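Biofilm-associated surface protein (Staphylococcus aureus, PDB 7C7U) helps build staphylococcal biofilms as a cell wall-anchored surface protein, in which a switch, probably set by calcium, modulates functional amyloid formation. Local coordinates at residues Y30-M35 with K176-S181; K259-Y264 with V327-N332; V447-V452 with D564-A569; T495-I500 with V510-I515; S544-T549 with L582-S587. One frame throughout, in Å; residues are numbered along the deposited sequence.

Interaction 1. Residues Y30-M35 with K176-S181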
# COMPACT_ATOMS: atom_id res chain seq x y z
N TYR A 30 3.64 -16.20 -10.99
CA TYR A 30 4.89 -16.88 -10.71
C TYR A 30 5.72 -17.16 -11.96
O TYR A 30 6.82 -17.71 -11.83
CB TYR A 30 4.61 -18.18 -9.95
CG TYR A 30 3.73 -17.96 -8.74
CD1 TYR A 30 2.41 -18.38 -8.72
CD2 TYR A 30 4.22 -17.30 -7.61
CE1 TYR A 30 1.59 -18.17 -7.61
CE2 TYR A 30 3.41 -17.08 -6.49
CZ TYR A 30 2.10 -17.52 -6.51
OH TYR A 30 1.28 -17.33 -5.42
N THR A 31 5.24 -16.81 -13.15
CA THR A 31 6.04 -17.05 -14.34
C THR A 31 7.11 -15.98 -14.55
O THR A 31 8.03 -16.19 -15.35
CB THR A 31 5.13 -17.13 -15.57
OG1 THR A 31 4.60 -15.83 -15.85
CG2 THR A 31 3.98 -18.09 -15.32
N PHE A 32 7.03 -14.85 -13.85
CA PHE A 32 8.02 -13.78 -13.98
C PHE A 32 9.06 -13.90 -12.88
O PHE A 32 8.73 -13.81 -11.69
CB PHE A 32 7.36 -12.40 -13.93
CG PHE A 32 6.67 -12.02 -15.20
CD1 PHE A 32 7.40 -11.57 -16.28
CD2 PHE A 32 5.29 -12.09 -15.30
CE1 PHE A 32 6.78 -11.20 -17.45
CE2 PHE A 32 4.66 -11.72 -16.47
CZ PHE A 32 5.40 -11.27 -17.54
N ALA A 33 10.32 -14.07 -13.27
CA ALA A 33 11.40 -14.00 -12.31
C ALA A 33 11.73 -12.54 -11.99
O ALA A 33 11.18 -11.60 -12.58
CB ALA A 33 12.63 -14.75 -12.84
N SER A 34 12.65 -12.33 -11.06
CA SER A 34 13.04 -10.97 -10.71
C SER A 34 13.84 -10.35 -11.85
O SER A 34 14.70 -10.99 -12.45
CB SER A 34 13.86 -10.96 -9.42
OG SER A 34 13.75 -9.71 -8.75
N MET A 35 13.52 -9.10 -12.15
CA MET A 35 14.29 -8.34 -13.11
C MET A 35 15.44 -7.65 -12.39
O MET A 35 15.35 -7.38 -11.19
CB MET A 35 13.38 -7.32 -13.78
CG MET A 35 12.29 -7.99 -14.57
SD MET A 35 11.93 -6.94 -15.94
CE MET A 35 13.59 -6.58 -16.43
N LYS A 176 -1.09 -3.43 -11.29
CA LYS A 176 -0.42 -3.96 -10.11
C LYS A 176 0.98 -4.44 -10.46
O LYS A 176 1.29 -4.74 -11.61
CB LYS A 176 -1.21 -5.12 -9.48
CG LYS A 176 -2.64 -4.74 -9.12
CD LYS A 176 -3.11 -5.55 -7.94
CE LYS A 176 -4.33 -4.91 -7.29
NZ LYS A 176 -4.64 -5.59 -6.01
N ILE A 177 1.83 -4.51 -9.43
CA ILE A 177 3.19 -5.02 -9.56
C ILE A 177 3.18 -6.53 -9.38
O ILE A 177 2.66 -7.04 -8.38
CB ILE A 177 4.13 -4.36 -8.54
CG1 ILE A 177 4.16 -2.84 -8.72
CG2 ILE A 177 5.54 -4.94 -8.64
CD1 ILE A 177 4.77 -2.11 -7.54
N VAL A 178 3.74 -7.23 -10.36
CA VAL A 178 3.98 -8.67 -10.27
C VAL A 178 5.02 -8.90 -9.17
O VAL A 178 6.19 -8.55 -9.33
CB VAL A 178 4.46 -9.24 -11.61
CG1 VAL A 178 4.63 -10.76 -11.51
CG2 VAL A 178 3.49 -8.84 -12.72
N ARG A 179 4.59 -9.52 -8.06
CA ARG A 179 5.39 -9.53 -6.84
C ARG A 179 6.79 -10.08 -7.08
O ARG A 179 7.78 -9.50 -6.62
CB ARG A 179 4.65 -10.33 -5.77
CG ARG A 179 5.38 -10.50 -4.45
CD ARG A 179 4.52 -11.29 -3.46
NE ARG A 179 3.10 -11.20 -3.80
CZ ARG A 179 2.22 -10.42 -3.18
NH1 ARG A 179 2.60 -9.65 -2.17
NH2 ARG A 179 0.95 -10.40 -3.58
N THR A 180 6.89 -11.19 -7.81
CA THR A 180 8.19 -11.85 -7.96
C THR A 180 9.12 -11.14 -8.93
O THR A 180 10.29 -11.50 -9.00
CB THR A 180 7.98 -13.30 -8.41
OG1 THR A 180 7.12 -13.32 -9.55
CG2 THR A 180 7.34 -14.11 -7.30
N SER A 181 8.64 -10.13 -9.66
CA SER A 181 9.47 -9.43 -10.63
C SER A 181 10.25 -8.27 -10.03
O SER A 181 11.16 -7.76 -10.69
CB SER A 181 8.60 -8.90 -11.77
OG SER A 181 7.87 -7.77 -11.35
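With chi1 at 51°, T180 holds OG1 between its own backbone N and carbonyl carbon, and from there the hydroxyl donates to F32 O at 2.7 Å, within the plane of that carbonyl. V178 turns CG1 away from its backbone N (chi1 -177°), which sets this methyl against F32 CB at 4.0 Å; the two side chains meet at about a right angle. Here the loop between strands 26-27 and 36-39 lies against a type I turn, V178 to S181, that follows the short strand 176-178 in the curled mixed sheet of the N-terminal region. The turn is closed at V178 O, which accepts both S181 N, at 2.9 Å, and S181 OG, at 2.7 Å, the hydroxyl arriving on a lone pair. The same hydroxyl is also bonded to V169 N of strand 163-171, so turn and strand are tied through one side chain. Farther along the loop, M35 N donates to S181 O at 3.1 Å in an almost straight bond. S181 CA makes a CA-H...O contact of 3.4 Å with A33 O. The buried ring of F32 goes on to edge-to-face contacts with F118 and Y70.

Interaction 2. Residues K259-Y264 with V327-N332; sequences KDLLPY and VVLKLN
L261, in the 3-10 segment begun by K259 and D260, is the first residue of 259-264 to reach strand 327-331: its CD1 meets L329 CD1 at 4.1 Å, the two leucine side chains crossing nearly perpendicularly. Within the segment L262 N bonds to K259 O and Y264 N to L261 O. P263 has two roles. Its CB lies over one face of the Y264 ring, offset toward the rim, while its carbonyl O accepts N332 ND2 at 3.1 Å. That bond is nearly straight (170°) and runs in the amide plane of N332, although the donor stands above the plane of the proline carbonyl. N332 reaches it by folding CG back between its own N and carbonyl carbon (chi1 60°). Y264 then contributes its carbonyl, which takes N332 N at 2.9 Å and a CA-H...O contact from L331 CA at 3.2 Å; N332 therefore grips two successive carbonyls at the end of the turn. Y264 CB rests on L331 CD2 at 4.1 Å. The turn carries the chain from strand 252-257 of one antiparallel sheet into strand 265-272 of another, where the latter pairs with 323-331. L261 also touches F362 and F364 of strand 359-369, whereas L329 packs on I229 and I231 of strand 228-237, so the leucine pair joins side chains from both sheets.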
# COMPACT_ATOMS: atom_id res chain seq x y z
N LYS A 259 20.67 2.23 8.90
CA LYS A 259 20.80 2.59 10.31
C LYS A 259 19.47 3.11 10.91
O LYS A 259 19.22 2.92 12.10
CB LYS A 259 21.91 3.63 10.46
CG LYS A 259 21.65 4.94 9.76
CD LYS A 259 22.85 5.88 9.90
CE LYS A 259 22.56 7.24 9.29
NZ LYS A 259 21.38 7.87 9.99
N ASP A 260 18.63 3.77 10.12
CA ASP A 260 17.37 4.28 10.68
C ASP A 260 16.36 3.20 11.01
O ASP A 260 15.39 3.49 11.71
CB ASP A 260 16.72 5.30 9.75
CG ASP A 260 17.52 6.58 9.64
OD1 ASP A 260 18.26 6.86 10.59
OD2 ASP A 260 17.39 7.29 8.63
N LEU A 261 16.54 1.98 10.52
CA LEU A 261 15.64 0.91 10.93
C LEU A 261 16.06 0.28 12.25
O LEU A 261 15.26 -0.41 12.88
CB LEU A 261 15.57 -0.17 9.84
CG LEU A 261 14.67 0.17 8.67
CD1 LEU A 261 14.65 -0.95 7.64
CD2 LEU A 261 13.25 0.44 9.19
N LEU A 262 17.30 0.52 12.68
CA LEU A 262 17.82 -0.19 13.85
C LEU A 262 16.95 -0.07 15.10
O LEU A 262 16.81 -1.08 15.82
CB LEU A 262 19.24 0.30 14.15
CG LEU A 262 20.30 0.04 13.07
CD1 LEU A 262 21.68 0.18 13.69
CD2 LEU A 262 20.13 -1.33 12.41
N PRO A 263 16.35 1.09 15.44
CA PRO A 263 15.44 1.14 16.61
C PRO A 263 14.23 0.22 16.52
O PRO A 263 13.55 -0.00 17.53
CB PRO A 263 15.00 2.61 16.65
CG PRO A 263 16.07 3.37 15.95
CD PRO A 263 16.58 2.43 14.87
N TYR A 264 13.90 -0.28 15.33
CA TYR A 264 12.72 -1.12 15.15
C TYR A 264 13.05 -2.59 14.99
O TYR A 264 12.13 -3.38 14.78
CB TYR A 264 11.93 -0.62 13.94
CG TYR A 264 11.62 0.84 14.04
CD1 TYR A 264 10.52 1.27 14.75
CD2 TYR A 264 12.45 1.79 13.47
CE1 TYR A 264 10.23 2.62 14.87
CE2 TYR A 264 12.17 3.14 13.58
CZ TYR A 264 11.05 3.54 14.28
OH TYR A 264 10.75 4.86 14.41
N VAL A 327 17.84 -11.96 3.88
CA VAL A 327 18.05 -11.43 5.22
C VAL A 327 16.68 -11.04 5.78
O VAL A 327 15.90 -10.38 5.09
CB VAL A 327 19.01 -10.24 5.22
CG1 VAL A 327 19.14 -9.65 6.64
CG2 VAL A 327 20.39 -10.69 4.71
N VAL A 328 16.41 -11.44 7.01
CA VAL A 328 15.12 -11.18 7.66
C VAL A 328 15.33 -10.24 8.84
O VAL A 328 16.12 -10.53 9.74
CB VAL A 328 14.44 -12.48 8.12
CG1 VAL A 328 13.06 -12.15 8.81
CG2 VAL A 328 14.25 -13.42 6.94
N LEU A 329 14.60 -9.12 8.85
CA LEU A 329 14.61 -8.19 9.97
C LEU A 329 13.28 -8.36 10.70
O LEU A 329 12.23 -8.03 10.14
CB LEU A 329 14.78 -6.75 9.50
CG LEU A 329 15.74 -6.42 8.37
CD1 LEU A 329 15.59 -4.94 8.09
CD2 LEU A 329 17.18 -6.80 8.73
N LYS A 330 13.33 -8.87 11.92
CA LYS A 330 12.14 -9.04 12.74
C LYS A 330 11.84 -7.74 13.47
O LYS A 330 12.68 -7.25 14.25
CB LYS A 330 12.33 -10.19 13.72
CG LYS A 330 12.23 -11.56 13.09
CD LYS A 330 12.04 -12.67 14.13
CE LYS A 330 11.77 -14.01 13.45
NZ LYS A 330 11.68 -15.16 14.39
N LEU A 331 10.68 -7.15 13.21
CA LEU A 331 10.31 -5.91 13.88
C LEU A 331 9.99 -6.15 15.35
O LEU A 331 9.55 -7.23 15.75
CB LEU A 331 9.11 -5.26 13.20
CG LEU A 331 9.37 -4.83 11.76
CD1 LEU A 331 8.11 -4.31 11.11
CD2 LEU A 331 10.51 -3.79 11.70
N ASN A 332 10.22 -5.12 16.17
CA ASN A 332 9.90 -5.18 17.59
C ASN A 332 8.63 -4.42 17.93
O ASN A 332 8.27 -4.35 19.11
CB ASN A 332 11.08 -4.66 18.43
CG ASN A 332 11.46 -3.22 18.13
OD1 ASN A 332 10.67 -2.45 17.60
ND2 ASN A 332 12.70 -2.86 18.45

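Interaction 3. Residues V447-V452 with D564-A569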
# COMPACT_ATOMS: atom_id res chain seq x y z
N VAL A 447 -39.87 -1.69 15.41
CA VAL A 447 -38.67 -1.77 14.59
C VAL A 447 -37.89 -0.46 14.74
O VAL A 447 -38.47 0.63 14.70
CB VAL A 447 -38.96 -2.04 13.09
CG1 VAL A 447 -37.64 -2.25 12.28
CG2 VAL A 447 -39.88 -3.24 12.91
N VAL A 448 -36.57 -0.58 14.92
CA VAL A 448 -35.65 0.55 14.83
C VAL A 448 -35.04 0.50 13.44
O VAL A 448 -34.30 -0.44 13.11
CB VAL A 448 -34.56 0.49 15.90
CG1 VAL A 448 -33.54 1.67 15.71
CG2 VAL A 448 -35.14 0.49 17.29
N SER A 449 -35.35 1.49 12.60
CA SER A 449 -34.85 1.56 11.23
C SER A 449 -33.80 2.65 11.09
O SER A 449 -33.93 3.73 11.68
CB SER A 449 -36.00 1.82 10.25
OG SER A 449 -37.00 0.84 10.38
N GLY A 450 -32.78 2.37 10.29
CA GLY A 450 -31.75 3.35 10.02
C GLY A 450 -30.73 2.81 9.05
O GLY A 450 -30.99 1.86 8.30
N SER A 451 -29.54 3.42 9.06
CA SER A 451 -28.49 3.05 8.12
C SER A 451 -27.14 3.46 8.71
O SER A 451 -27.06 4.20 9.69
CB SER A 451 -28.69 3.71 6.76
OG SER A 451 -28.58 5.12 6.90
N VAL A 452 -26.07 2.97 8.08
CA VAL A 452 -24.73 3.31 8.53
C VAL A 452 -23.81 3.23 7.32
O VAL A 452 -23.97 2.32 6.49
CB VAL A 452 -24.29 2.40 9.70
CG1 VAL A 452 -24.40 0.93 9.30
CG2 VAL A 452 -22.88 2.76 10.19
N ASP A 564 -46.40 -2.46 10.64
CA ASP A 564 -45.50 -3.24 11.48
C ASP A 564 -44.05 -2.98 11.09
O ASP A 564 -43.20 -3.87 11.19
CB ASP A 564 -45.84 -4.73 11.37
CG ASP A 564 -45.90 -5.43 12.72
OD1 ASP A 564 -46.84 -5.14 13.50
OD2 ASP A 564 -45.02 -6.28 13.00
N ASP A 565 -43.75 -1.76 10.65
CA ASP A 565 -42.40 -1.38 10.23
C ASP A 565 -42.19 0.09 10.54
O ASP A 565 -43.13 0.81 10.91
CB ASP A 565 -42.18 -1.66 8.74
CG ASP A 565 -40.74 -2.04 8.42
OD1 ASP A 565 -39.82 -1.66 9.19
OD2 ASP A 565 -40.53 -2.74 7.41
N THR A 566 -40.94 0.54 10.39
CA THR A 566 -40.63 1.95 10.62
C THR A 566 -39.76 2.51 9.49
O THR A 566 -39.01 3.46 9.70
CB THR A 566 -39.96 2.15 11.98
OG1 THR A 566 -38.86 1.24 12.12
CG2 THR A 566 -40.97 1.88 13.11
N SER A 567 -39.85 1.91 8.31
CA SER A 567 -39.18 2.43 7.12
C SER A 567 -40.05 2.15 5.91
O SER A 567 -40.82 1.17 5.89
CB SER A 567 -37.77 1.83 6.96
OG SER A 567 -37.81 0.71 6.09
N ALA A 568 -39.98 3.05 4.93
CA ALA A 568 -40.77 2.92 3.71
C ALA A 568 -39.98 3.54 2.56
O ALA A 568 -38.93 4.15 2.75
CB ALA A 568 -42.13 3.59 3.86
N ALA A 569 -40.53 3.40 1.35
CA ALA A 569 -39.85 3.80 0.13
C ALA A 569 -40.66 4.85 -0.62
O ALA A 569 -41.89 4.79 -0.66
CB ALA A 569 -39.61 2.60 -0.78
O HOH W 1 -37.15 -1.20 8.69
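V447 comes over one side of the D565 carboxylate, with CG2 4.0 Å from OD1, while T566 N and a water approach the same oxygen displaced slightly to the other side of its plane. T566 N, at 2.7 Å, meets OD1 on the anti side; the water donates to it at 2.8 Å. A second flat group, the peptide carbonyl of V447, is approached over its face: T566 OG1 donates to V447 O at 2.7 Å from 70° out of the carbonyl plane, placed there by a chi1 of 51° that tucks the hydroxyl between its own N and carbonyl carbon. The contact joins two successive beta domains, strand 447-451 of the seven-stranded sheet meeting the lead-in to strand 567-571, which lies at one side of a three-stranded sheet in the next domain. S449 OG is the polar side chain in the middle, 2.6 Å from T566 OG1 and 2.7 Å from the water. S567 OG also reaches this water, but weakly, and S567 CB packs at 3.6 Å from S449 OG. N539 of strand 535-539 touches both S449 and S567, and T566 also meets D445 in the loop before strand 447-451.

Interaction 4. Residues T495-I500 with V510-I515; sequences TYTIAI and VNTFEI
The Y496 ring is covered on one face by I515, whose CD1 sits 3.7 Å from the ring centroid and almost over its centre, a CH-pi contact. The two residues lie at the open end, away from the connecting turn, of a beta hairpin, strands 494-501 and 509-516, running antiparallel with a twist (143° between their directions). Y496 and F513 form a hydrogen-bonded pair: Y496 N donates to F513 O at 2.9 Å, nearly along the C=O axis, and F513 N returns a bond to Y496 O. I498 and N511 repeat this pattern, with I498 N to N511 O also at 2.9 Å. F513 turns its ring back over its own backbone (chi1 67°), bringing it beneath its partner, and Y496 CB lies over its face 3.9 Å from the centroid. The two rings, with planes 29° apart, are slid past each other, centroids 6.0 Å apart, and barely overlap. I498 CB reaches F513 CE1 at 4.1 Å on this same buried face, where V465 of strand 462-466 also touches both Y496 and F513. The Y496 hydroxyl bonds to P492 O, just before strand 494-501, and N511 ND2 to P436 O, just before strand 437-442. The other face, with T495, T497, T512 and V510, is more exposed, although A499 on it is buried; A499 CB meets V510 CG1. At its end E514 bends at chi2 so that OE2 receives T495 OG1 at 2.6 Å through its syn lone pair.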
# COMPACT_ATOMS: atom_id res chain seq x y z
N THR A 495 -33.51 7.12 26.18
CA THR A 495 -32.40 7.20 25.24
C THR A 495 -31.81 5.81 25.05
O THR A 495 -31.44 5.15 26.02
CB THR A 495 -31.32 8.17 25.74
OG1 THR A 495 -31.87 9.48 25.87
CG2 THR A 495 -30.15 8.22 24.77
N TYR A 496 -31.73 5.38 23.79
CA TYR A 496 -31.20 4.09 23.40
C TYR A 496 -29.96 4.27 22.53
O TYR A 496 -29.78 5.30 21.89
CB TYR A 496 -32.26 3.27 22.64
CG TYR A 496 -33.36 2.75 23.52
CD1 TYR A 496 -34.29 3.62 24.11
CD2 TYR A 496 -33.47 1.39 23.78
CE1 TYR A 496 -35.32 3.13 24.94
CE2 TYR A 496 -34.48 0.89 24.60
CZ TYR A 496 -35.39 1.77 25.18
OH TYR A 496 -36.38 1.27 25.99
N THR A 497 -29.11 3.24 22.52
CA THR A 497 -27.93 3.19 21.66
C THR A 497 -28.20 2.26 20.49
O THR A 497 -28.72 1.16 20.68
CB THR A 497 -26.70 2.69 22.42
OG1 THR A 497 -26.48 3.51 23.57
CG2 THR A 497 -25.46 2.69 21.52
N ILE A 498 -27.86 2.72 19.28
CA ILE A 498 -27.77 1.85 18.12
C ILE A 498 -26.29 1.58 17.89
O ILE A 498 -25.52 2.51 17.61
CB ILE A 498 -28.46 2.45 16.87
CG1 ILE A 498 -28.22 1.55 15.65
CG2 ILE A 498 -28.07 3.90 16.62
CD1 ILE A 498 -28.84 0.15 15.80
N ALA A 499 -25.88 0.33 18.06
CA ALA A 499 -24.48 -0.07 18.00
C ALA A 499 -24.27 -1.01 16.82
O ALA A 499 -25.03 -1.97 16.65
CB ALA A 499 -24.04 -0.75 19.30
N ILE A 500 -23.22 -0.72 16.03
CA ILE A 500 -22.86 -1.49 14.85
C ILE A 500 -21.57 -2.25 15.16
O ILE A 500 -20.49 -1.65 15.32
CB ILE A 500 -22.70 -0.60 13.62
CG1 ILE A 500 -23.84 0.42 13.53
CG2 ILE A 500 -22.66 -1.45 12.35
CD1 ILE A 500 -25.21 -0.19 13.32
N VAL A 510 -21.24 3.71 17.35
CA VAL A 510 -22.44 3.97 18.16
C VAL A 510 -23.05 5.32 17.80
O VAL A 510 -22.37 6.26 17.37
CB VAL A 510 -22.14 3.93 19.68
CG1 VAL A 510 -21.79 2.52 20.14
CG2 VAL A 510 -21.04 4.93 20.04
N ASN A 511 -24.36 5.40 17.99
CA ASN A 511 -25.10 6.65 18.04
C ASN A 511 -26.26 6.42 19.01
O ASN A 511 -26.53 5.28 19.40
CB ASN A 511 -25.58 7.07 16.64
CG ASN A 511 -25.94 8.55 16.55
OD1 ASN A 511 -25.75 9.31 17.49
ND2 ASN A 511 -26.47 8.95 15.40
N THR A 512 -26.94 7.50 19.40
CA THR A 512 -28.12 7.39 20.25
C THR A 512 -29.37 7.88 19.52
O THR A 512 -29.30 8.73 18.64
CB THR A 512 -27.97 8.17 21.56
OG1 THR A 512 -27.63 9.53 21.27
CG2 THR A 512 -26.90 7.53 22.44
N PHE A 513 -30.51 7.30 19.89
CA PHE A 513 -31.80 7.73 19.39
C PHE A 513 -32.79 7.66 20.55
O PHE A 513 -32.48 7.12 21.62
CB PHE A 513 -32.27 6.89 18.20
CG PHE A 513 -32.60 5.45 18.54
CD1 PHE A 513 -31.60 4.49 18.60
CD2 PHE A 513 -33.91 5.07 18.80
CE1 PHE A 513 -31.90 3.16 18.91
CE2 PHE A 513 -34.22 3.76 19.10
CZ PHE A 513 -33.22 2.80 19.16
N GLU A 514 -33.98 8.20 20.33
CA GLU A 514 -34.99 8.26 21.37
C GLU A 514 -36.18 7.35 21.06
O GLU A 514 -36.65 7.28 19.91
CB GLU A 514 -35.48 9.70 21.56
CG GLU A 514 -34.36 10.65 21.96
CD GLU A 514 -33.88 10.41 23.39
OE1 GLU A 514 -34.74 10.17 24.27
OE2 GLU A 514 -32.66 10.47 23.62
N ILE A 515 -36.64 6.64 22.08
CA ILE A 515 -37.97 6.04 22.09
C ILE A 515 -38.84 6.97 22.94
O ILE A 515 -38.55 7.20 24.12
CB ILE A 515 -37.94 4.60 22.62
CG1 ILE A 515 -36.99 3.78 21.74
CG2 ILE A 515 -39.34 3.95 22.62
CD1 ILE A 515 -37.15 2.27 21.86

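Interaction 5. Residues S544-T549 with L582-S587; sequences STVTVT and LTSTAS
T549 and T583 exchange backbone bonds, T583 N giving to T549 O at 3.0 Å in a nearly straight line (175°), and T549 N giving to T583 O. The same reciprocal ladder continues at T547 with T585 and at T545 with S587, six bonds in all, of which T585 N to T547 O is the longest at 3.3 Å. Two waters add to it. One donates to T547 O at 2.6 Å and also bonds T585 OG1; another spans the hydroxyls T549 OG1 and T583 OG1, 3.2 Å from each. Both waters lie on the face carrying T545, T547, T549, T583, T585 and S587, all partly exposed. Between these pairs come the non-hydrogen-bonded ones, V546 with A586 and V548 with S584, which turn to the buried face. There V546 CG2 rests on A586 CB at 4.1 Å and V548 CG1 on L582 CD2 at 4.2 Å. V538 of the sheet opposite touches V546 and V548, and I536 touches L582, while S584 OG is satisfied by S596 OG of strand 591-600. Strands 545-550 and 581-588 are the inner pair of a four-stranded antiparallel sheet. The division of labour implies an amphipathic sheet: hydroxyls and water line the partly exposed side, while valine, alanine and leucine groups, with S584 among them, pack toward the neighbouring sheet.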
# COMPACT_ATOMS: atom_id res chain seq x y z
N SER A 544 -47.33 6.86 10.31
CA SER A 544 -47.14 8.24 9.90
C SER A 544 -46.88 8.32 8.40
O SER A 544 -46.34 7.39 7.79
CB SER A 544 -45.97 8.88 10.66
OG SER A 544 -44.72 8.41 10.19
N THR A 545 -47.27 9.43 7.80
CA THR A 545 -46.99 9.68 6.40
C THR A 545 -45.84 10.67 6.30
O THR A 545 -45.90 11.76 6.88
CB THR A 545 -48.24 10.19 5.67
OG1 THR A 545 -49.25 9.18 5.70
CG2 THR A 545 -47.91 10.54 4.23
N VAL A 546 -44.79 10.29 5.58
CA VAL A 546 -43.57 11.08 5.44
C VAL A 546 -43.53 11.69 4.04
O VAL A 546 -43.72 10.98 3.04
CB VAL A 546 -42.32 10.22 5.69
CG1 VAL A 546 -41.05 11.08 5.58
CG2 VAL A 546 -42.40 9.57 7.05
N THR A 547 -43.26 12.99 3.98
CA THR A 547 -43.17 13.73 2.73
C THR A 547 -41.78 14.33 2.60
O THR A 547 -41.29 14.96 3.54
CB THR A 547 -44.24 14.83 2.68
OG1 THR A 547 -45.53 14.24 2.90
CG2 THR A 547 -44.23 15.54 1.33
N VAL A 548 -41.15 14.14 1.45
CA VAL A 548 -39.78 14.58 1.20
C VAL A 548 -39.82 15.74 0.22
O VAL A 548 -40.45 15.65 -0.84
CB VAL A 548 -38.90 13.44 0.67
CG1 VAL A 548 -37.48 13.95 0.42
CG2 VAL A 548 -38.89 12.28 1.65
N THR A 549 -39.13 16.83 0.56
CA THR A 549 -39.02 18.00 -0.29
C THR A 549 -37.55 18.36 -0.45
O THR A 549 -36.72 18.05 0.40
CB THR A 549 -39.79 19.21 0.30
OG1 THR A 549 -39.13 19.68 1.48
CG2 THR A 549 -41.22 18.82 0.65
N LEU A 582 -32.15 17.39 0.70
CA LEU A 582 -33.43 16.77 1.01
C LEU A 582 -33.77 16.95 2.49
O LEU A 582 -32.90 16.81 3.36
CB LEU A 582 -33.40 15.28 0.68
CG LEU A 582 -33.14 14.94 -0.79
CD1 LEU A 582 -33.09 13.43 -0.98
CD2 LEU A 582 -34.22 15.56 -1.64
N THR A 583 -35.03 17.28 2.77
CA THR A 583 -35.56 17.26 4.12
C THR A 583 -36.90 16.53 4.10
O THR A 583 -37.45 16.23 3.04
CB THR A 583 -35.74 18.66 4.71
OG1 THR A 583 -36.64 19.42 3.89
CG2 THR A 583 -34.40 19.39 4.80
N SER A 584 -37.42 16.24 5.29
CA SER A 584 -38.70 15.56 5.37
C SER A 584 -39.41 15.94 6.66
O SER A 584 -38.78 16.35 7.64
CB SER A 584 -38.54 14.03 5.29
OG SER A 584 -37.64 13.57 6.29
N THR A 585 -40.73 15.82 6.63
CA THR A 585 -41.55 15.90 7.84
C THR A 585 -42.56 14.77 7.79
O THR A 585 -42.92 14.28 6.72
CB THR A 585 -42.27 17.26 7.98
OG1 THR A 585 -43.06 17.51 6.81
CG2 THR A 585 -41.28 18.41 8.17
N ALA A 586 -43.04 14.38 8.97
CA ALA A 586 -44.05 13.34 9.09
C ALA A 586 -45.31 13.93 9.70
O ALA A 586 -45.26 14.91 10.44
CB ALA A 586 -43.56 12.17 9.96
N SER A 587 -46.45 13.32 9.38
CA SER A 587 -47.71 13.72 9.97
C SER A 587 -48.52 12.48 10.34
O SER A 587 -48.43 11.45 9.67
CB SER A 587 -48.53 14.63 9.04
OG SER A 587 -48.85 13.95 7.85
O HOH W 2 -42.18 17.42 3.90
O HOH W 3 -39.71 19.02 4.54

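Overall arrangement
All five contacts are partly buried, and they fall into three regions. Interaction 1 joins loop to turn in the N-terminal region; interaction 2 lies in the next region, of two antiparallel sheets, its centre 25 Å away. Interactions 3 to 5 belong to the C-terminal beta domains, their centres 50 to 57 Å from that of interaction 1. Interactions 3 and 4 share the seven-stranded sheet and touch, V448 CG2 against F513 CZ at 3.5 Å, whereas interaction 5 lies across the junction bridged by interaction 3. Interactions 4 and 5 are backbone ladders with one more exposed face and one buried, aromatic and aliphatic in 4, mainly aliphatic in 5. Interactions 1 and 2 each pair one side-chain bond with one backbone bond; 3 is held through side-chain hydroxyls and a water.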